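Local coordinates for enoyl-CoA hydratase/carnithine racemase (Magnetospirillum magneticum, PDB 4NEK), which probably acts on acyl-CoA thioesters as a member of the enoyl-CoA hydratase/isomerase family, perhaps as a delta(3)-delta(2)-enoyl-CoA isomerase, at residues Gln14-Ile28 with Phe51-Asp65. Numbering follows the deposited sequence.
Sequences QVVRMNRPDKKNALI and FLILGSQTDFSAGND
Met18, a selenomethionine, lays its methyl over one face of the Phe60 ring, CE lying 3.6 Å from the ring centroid in a CH-pi contact. SE stands farther out above the same face. The bend at the last torsion (chi3 -79°) turns CE in toward the ring and also within 4.3 Å of Ile53 CG2. On the backbone, Met18 N donates to Leu54 O, the last rung of a parallel ladder that pairs Gln14 to Arg17 with Phe51 to Leu54. Leu54 CD1 touches Val15 CG1 at 3.8 Å and lies over one face of the Arg17 guanidinium, toward its rim. Arg17 NH1 also donates to Gly55 O at 2.8 Å, nearly in line with the carbonyl, and forms a salt bridge with Glu183 of helix 179-194. With an alanine here, Gly55 O would probably lose its side-chain donor and Glu183 its charged mate, and Leu54 CD1 its guanidinium neighbour. The two strands are neighbours in the beta-alpha-beta unit of the crotonase fold, joined through helix 29-44. Past them the loops stay paired: Asn25 ND2 reaches Phe60 O from above the carbonyl plane, Leu27 N donates to Gly63 O and Leu27 O accepts from Asp65 N. Asp65 meets Arg20 in a salt bridge, NH1 to OD2 3.3 Å, at the guanidinium edge; the same NH1 grips Ala26 O at 2.7 Å. OD1 of Asp65 caps Asp68 N in the helix that follows.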
loop_
_atom_site.group_PDB
_atom_site.type_symbol
_atom_site.label_atom_id
_atom_site.label_comp_id
_atom_site.label_asym_id
_atom_site.label_seq_id
_atom_site.Cartn_x
_atom_site.Cartn_y
_atom_site.Cartn_z
ATOM N N GLN C 14 -28.097 -9.782 17.360
ATOM C CA GLN C 14 -28.938 -8.656 17.713
ATOM C C GLN C 14 -28.611 -7.435 16.882
ATOM O O GLN C 14 -27.546 -6.871 17.009
ATOM C CB GLN C 14 -28.797 -8.280 19.149
ATOM C CG GLN C 14 -29.826 -7.215 19.463
ATOM C CD GLN C 14 -30.073 -7.045 20.941
ATOM O OE1 GLN C 14 -30.137 -8.010 21.688
ATOM N NE2 GLN C 14 -30.199 -5.801 21.376
ATOM N N VAL C 15 -29.542 -7.052 16.025
ATOM C CA VAL C 15 -29.374 -5.955 15.139
ATOM C C VAL C 15 -29.850 -4.714 15.838
ATOM O O VAL C 15 -30.927 -4.703 16.427
ATOM C CB VAL C 15 -30.229 -6.148 13.908
ATOM C CG1 VAL C 15 -30.072 -4.966 12.964
ATOM C CG2 VAL C 15 -29.829 -7.417 13.196
ATOM N N VAL C 16 -29.022 -3.689 15.828
ATOM C CA VAL C 16 -29.290 -2.437 16.524
ATOM C C VAL C 16 -29.065 -1.329 15.508
ATOM O O VAL C 16 -27.957 -1.155 15.054
ATOM C CB VAL C 16 -28.309 -2.265 17.687
ATOM C CG1 VAL C 16 -28.547 -0.951 18.379
ATOM C CG2 VAL C 16 -28.450 -3.410 18.689
ATOM N N ARG C 17 -30.123 -0.657 15.111
ATOM C CA ARG C 17 -30.057 0.265 14.011
ATOM C C ARG C 17 -30.433 1.679 14.459
ATOM O O ARG C 17 -31.454 1.874 15.094
ATOM C CB ARG C 17 -31.007 -0.151 12.902
ATOM C CG ARG C 17 -30.874 0.796 11.725
ATOM C CD ARG C 17 -31.936 0.577 10.677
ATOM N NE ARG C 17 -31.880 -0.714 10.019
ATOM C CZ ARG C 17 -31.074 -1.023 8.993
ATOM N NH1 ARG C 17 -30.235 -0.136 8.454
ATOM N NH2 ARG C 17 -31.088 -2.236 8.503
HETATM N N MSE C 18 -29.590 2.660 14.144
HETATM C CA MSE C 18 -29.903 4.047 14.424
HETATM C C MSE C 18 -30.788 4.513 13.321
HETATM O O MSE C 18 -30.530 4.257 12.150
HETATM C CB MSE C 18 -28.656 4.878 14.506
HETATM C CG MSE C 18 -27.823 4.407 15.702
HETATM SE SE MSE C 18 -26.049 5.324 15.710
HETATM C CE MSE C 18 -25.121 4.226 14.321
ATOM N N ASN C 19 -31.839 5.222 13.707
ATOM C CA ASN C 19 -32.921 5.532 12.803
ATOM C C ASN C 19 -33.472 6.949 12.963
ATOM O O ASN C 19 -34.605 7.147 13.319
ATOM C CB ASN C 19 -34.026 4.527 13.024
ATOM C CG ASN C 19 -35.122 4.628 11.971
ATOM O OD1 ASN C 19 -34.854 4.837 10.798
ATOM N ND2 ASN C 19 -36.346 4.470 12.391
ATOM N N ARG C 20 -32.627 7.926 12.675
ATOM C CA ARG C 20 -32.993 9.309 12.595
ATOM C C ARG C 20 -32.436 9.829 11.274
ATOM O O ARG C 20 -31.602 10.722 11.237
ATOM C CB ARG C 20 -32.409 10.039 13.800
ATOM C CG ARG C 20 -32.914 11.447 13.985
ATOM C CD ARG C 20 -32.244 12.087 15.188
ATOM N NE ARG C 20 -32.767 13.428 15.438
ATOM C CZ ARG C 20 -32.061 14.470 15.897
ATOM N NH1 ARG C 20 -30.767 14.391 16.160
ATOM N NH2 ARG C 20 -32.651 15.625 16.052
ATOM N N PRO C 21 -32.868 9.229 10.187
ATOM C CA PRO C 21 -32.156 9.443 8.936
ATOM C C PRO C 21 -32.204 10.867 8.461
ATOM O O PRO C 21 -31.279 11.302 7.768
ATOM C CB PRO C 21 -32.884 8.539 7.937
ATOM C CG PRO C 21 -34.183 8.224 8.581
ATOM C CD PRO C 21 -33.937 8.237 10.060
ATOM N N ASP C 22 -33.242 11.606 8.851
ATOM C CA ASP C 22 -33.369 13.000 8.435
ATOM C C ASP C 22 -32.263 13.879 8.963
ATOM O O ASP C 22 -31.976 14.885 8.379
ATOM C CB ASP C 22 -34.692 13.585 8.875
ATOM C CG ASP C 22 -35.849 13.065 8.070
ATOM O OD1 ASP C 22 -35.624 12.490 6.972
ATOM O OD2 ASP C 22 -37.001 13.259 8.527
ATOM N N LYS C 23 -31.636 13.512 10.065
ATOM C CA LYS C 23 -30.539 14.309 10.581
ATOM C C LYS C 23 -29.248 13.526 10.574
ATOM O O LYS C 23 -28.359 13.754 11.410
ATOM C CB LYS C 23 -30.879 14.767 11.991
ATOM C CG LYS C 23 -32.166 15.567 12.052
ATOM C CD LYS C 23 -31.976 16.721 13.020
ATOM C CE LYS C 23 -33.291 17.375 13.388
ATOM N NZ LYS C 23 -33.968 17.837 12.151
ATOM N N LYS C 24 -29.162 12.599 9.625
ATOM C CA LYS C 24 -27.990 11.753 9.472
ATOM C C LYS C 24 -27.603 11.080 10.751
ATOM O O LYS C 24 -26.432 10.926 11.037
ATOM C CB LYS C 24 -26.808 12.562 8.981
ATOM C CG LYS C 24 -27.034 13.344 7.691
ATOM C CD LYS C 24 -25.669 13.832 7.240
ATOM C CE LYS C 24 -25.685 15.247 6.703
ATOM N NZ LYS C 24 -25.775 15.176 5.225
ATOM N N ASN C 25 -28.603 10.650 11.513
ATOM C CA ASN C 25 -28.379 9.952 12.752
ATOM C C ASN C 25 -27.553 10.718 13.756
ATOM O O ASN C 25 -26.815 10.136 14.561
ATOM C CB ASN C 25 -27.770 8.562 12.483
ATOM C CG ASN C 25 -28.790 7.589 11.898
ATOM O OD1 ASN C 25 -29.972 7.833 12.000
ATOM N ND2 ASN C 25 -28.332 6.504 11.283
ATOM N N ALA C 26 -27.681 12.036 13.736
ATOM C CA ALA C 26 -27.083 12.847 14.782
ATOM C C ALA C 26 -27.727 12.460 16.110
ATOM O O ALA C 26 -28.937 12.431 16.212
ATOM C CB ALA C 26 -27.289 14.326 14.501
ATOM N N LEU C 27 -26.915 12.139 17.109
ATOM C CA LEU C 27 -27.414 11.547 18.333
ATOM C C LEU C 27 -27.904 12.558 19.366
ATOM O O LEU C 27 -27.347 13.653 19.508
ATOM C CB LEU C 27 -26.349 10.699 18.983
ATOM C CG LEU C 27 -25.851 9.557 18.097
ATOM C CD1 LEU C 27 -24.746 8.870 18.872
ATOM C CD2 LEU C 27 -26.919 8.534 17.739
ATOM N N ILE C 28 -28.952 12.145 20.074
ATOM C CA ILE C 28 -29.512 12.851 21.210
ATOM C C ILE C 28 -29.638 11.860 22.374
ATOM O O ILE C 28 -29.498 10.635 22.221
ATOM C CB ILE C 28 -30.885 13.472 20.847
ATOM C CG1 ILE C 28 -31.851 12.405 20.329
ATOM C CG2 ILE C 28 -30.738 14.541 19.765
ATOM C CD1 ILE C 28 -33.264 12.918 20.054
ATOM N N PHE C 51 -23.642 -8.813 18.336
ATOM C CA PHE C 51 -24.330 -7.576 17.942
ATOM C C PHE C 51 -23.932 -7.112 16.568
ATOM O O PHE C 51 -22.784 -7.223 16.174
ATOM C CB PHE C 51 -23.962 -6.444 18.874
ATOM C CG PHE C 51 -24.434 -6.634 20.293
ATOM C CD1 PHE C 51 -25.674 -6.196 20.664
ATOM C CD2 PHE C 51 -23.601 -7.187 21.251
ATOM C CE1 PHE C 51 -26.110 -6.355 21.971
ATOM C CE2 PHE C 51 -24.020 -7.336 22.554
ATOM C CZ PHE C 51 -25.282 -6.946 22.918
ATOM N N LEU C 52 -24.886 -6.520 15.883
ATOM C CA LEU C 52 -24.610 -5.854 14.634
ATOM C C LEU C 52 -25.205 -4.440 14.655
ATOM O O LEU C 52 -26.399 -4.276 14.737
ATOM C CB LEU C 52 -25.219 -6.634 13.497
ATOM C CG LEU C 52 -25.236 -5.924 12.149
ATOM C CD1 LEU C 52 -23.820 -5.641 11.707
ATOM C CD2 LEU C 52 -25.891 -6.788 11.105
ATOM N N ILE C 53 -24.349 -3.430 14.574
ATOM C CA ILE C 53 -24.779 -2.050 14.630
ATOM C C ILE C 53 -24.798 -1.429 13.275
ATOM O O ILE C 53 -23.799 -1.455 12.584
ATOM C CB ILE C 53 -23.804 -1.200 15.412
ATOM C CG1 ILE C 53 -23.565 -1.791 16.771
ATOM C CG2 ILE C 53 -24.330 0.209 15.617
ATOM C CD1 ILE C 53 -22.324 -1.180 17.368
ATOM N N LEU C 54 -25.926 -0.819 12.950
ATOM C CA LEU C 54 -26.180 -0.252 11.628
ATOM C C LEU C 54 -26.692 1.172 11.737
ATOM O O LEU C 54 -27.203 1.582 12.777
ATOM C CB LEU C 54 -27.292 -1.032 10.921
ATOM C CG LEU C 54 -27.014 -2.521 10.783
ATOM C CD1 LEU C 54 -28.187 -3.252 10.130
ATOM C CD2 LEU C 54 -25.765 -2.747 9.973
ATOM N N GLY C 55 -26.591 1.904 10.637
ATOM C CA GLY C 55 -27.209 3.207 10.549
ATOM C C GLY C 55 -28.341 3.234 9.547
ATOM O O GLY C 55 -29.052 2.255 9.337
ATOM N N SER C 56 -28.509 4.398 8.929
ATOM C CA SER C 56 -29.558 4.601 7.942
ATOM C C SER C 56 -29.059 4.021 6.636
ATOM O O SER C 56 -27.966 3.416 6.578
ATOM C CB SER C 56 -29.868 6.074 7.804
ATOM O OG SER C 56 -28.916 6.745 6.969
ATOM N N GLN C 57 -29.825 4.222 5.579
ATOM C CA GLN C 57 -29.394 3.778 4.266
ATOM C C GLN C 57 -28.376 4.719 3.693
ATOM O O GLN C 57 -27.778 4.405 2.678
ATOM C CB GLN C 57 -30.592 3.623 3.308
ATOM C CG GLN C 57 -31.521 2.449 3.632
ATOM C CD GLN C 57 -30.776 1.184 4.098
ATOM O OE1 GLN C 57 -30.793 0.833 5.277
ATOM N NE2 GLN C 57 -30.095 0.523 3.180
ATOM N N THR C 58 -28.152 5.869 4.311
ATOM C CA THR C 58 -27.138 6.789 3.780
ATOM C C THR C 58 -26.063 7.220 4.762
ATOM O O THR C 58 -25.097 7.816 4.333
ATOM C CB THR C 58 -27.765 8.088 3.266
ATOM O OG1 THR C 58 -28.425 8.730 4.365
ATOM C CG2 THR C 58 -28.762 7.799 2.167
ATOM N N ASP C 59 -26.236 6.977 6.058
ATOM C CA ASP C 59 -25.298 7.467 7.043
ATOM C C ASP C 59 -25.228 6.590 8.255
ATOM O O ASP C 59 -26.158 5.910 8.588
ATOM C CB ASP C 59 -25.696 8.848 7.524
ATOM C CG ASP C 59 -25.621 9.898 6.433
ATOM O OD1 ASP C 59 -24.493 10.400 6.139
ATOM O OD2 ASP C 59 -26.702 10.248 5.878
ATOM N N PHE C 60 -24.079 6.585 8.895
ATOM C CA PHE C 60 -23.915 5.847 10.107
ATOM C C PHE C 60 -24.313 6.766 11.263
ATOM O O PHE C 60 -25.288 6.509 11.948
ATOM C CB PHE C 60 -22.463 5.348 10.239
ATOM C CG PHE C 60 -22.222 4.458 11.431
ATOM C CD1 PHE C 60 -22.833 3.254 11.530
ATOM C CD2 PHE C 60 -21.361 4.852 12.457
ATOM C CE1 PHE C 60 -22.615 2.437 12.626
ATOM C CE2 PHE C 60 -21.130 4.043 13.555
ATOM C CZ PHE C 60 -21.771 2.836 13.643
ATOM N N SER C 61 -23.530 7.820 11.490
ATOM C CA SER C 61 -23.896 8.843 12.445
ATOM C C SER C 61 -23.080 10.047 12.248
ATOM O O SER C 61 -21.849 9.992 12.218
ATOM C CB SER C 61 -23.680 8.368 13.875
ATOM O OG SER C 61 -23.955 9.427 14.748
ATOM N N ALA C 62 -23.764 11.173 12.201
ATOM C CA ALA C 62 -23.108 12.450 12.157
ATOM C C ALA C 62 -22.640 12.940 13.527
ATOM O O ALA C 62 -22.299 14.077 13.664
ATOM C CB ALA C 62 -24.041 13.462 11.550
ATOM N N GLY C 63 -22.639 12.089 14.548
ATOM C CA GLY C 63 -22.130 12.444 15.838
ATOM C C GLY C 63 -23.213 13.098 16.622
ATOM O O GLY C 63 -24.378 12.954 16.315
ATOM N N ASN C 64 -22.831 13.792 17.682
ATOM C CA ASN C 64 -23.837 14.396 18.508
ATOM C C ASN C 64 -24.559 15.503 17.811
ATOM O O ASN C 64 -23.967 16.257 17.056
ATOM C CB ASN C 64 -23.242 14.934 19.774
ATOM C CG ASN C 64 -23.099 13.853 20.796
ATOM O OD1 ASN C 64 -24.086 13.391 21.380
ATOM N ND2 ASN C 64 -21.871 13.430 21.026
ATOM N N ASP C 65 -25.853 15.590 18.084
ATOM C CA ASP C 65 -26.628 16.726 17.651
ATOM C C ASP C 65 -25.994 17.934 18.310
ATOM O O ASP C 65 -25.823 17.961 19.530
ATOM C CB ASP C 65 -28.125 16.499 18.004
ATOM C CG ASP C 65 -29.024 17.733 17.598
ATOM O OD1 ASP C 65 -29.020 18.907 18.229
ATOM O OD2 ASP C 65 -29.719 17.486 16.574
HETATM O O HOH W 1 -29.153 9.273 7.053
#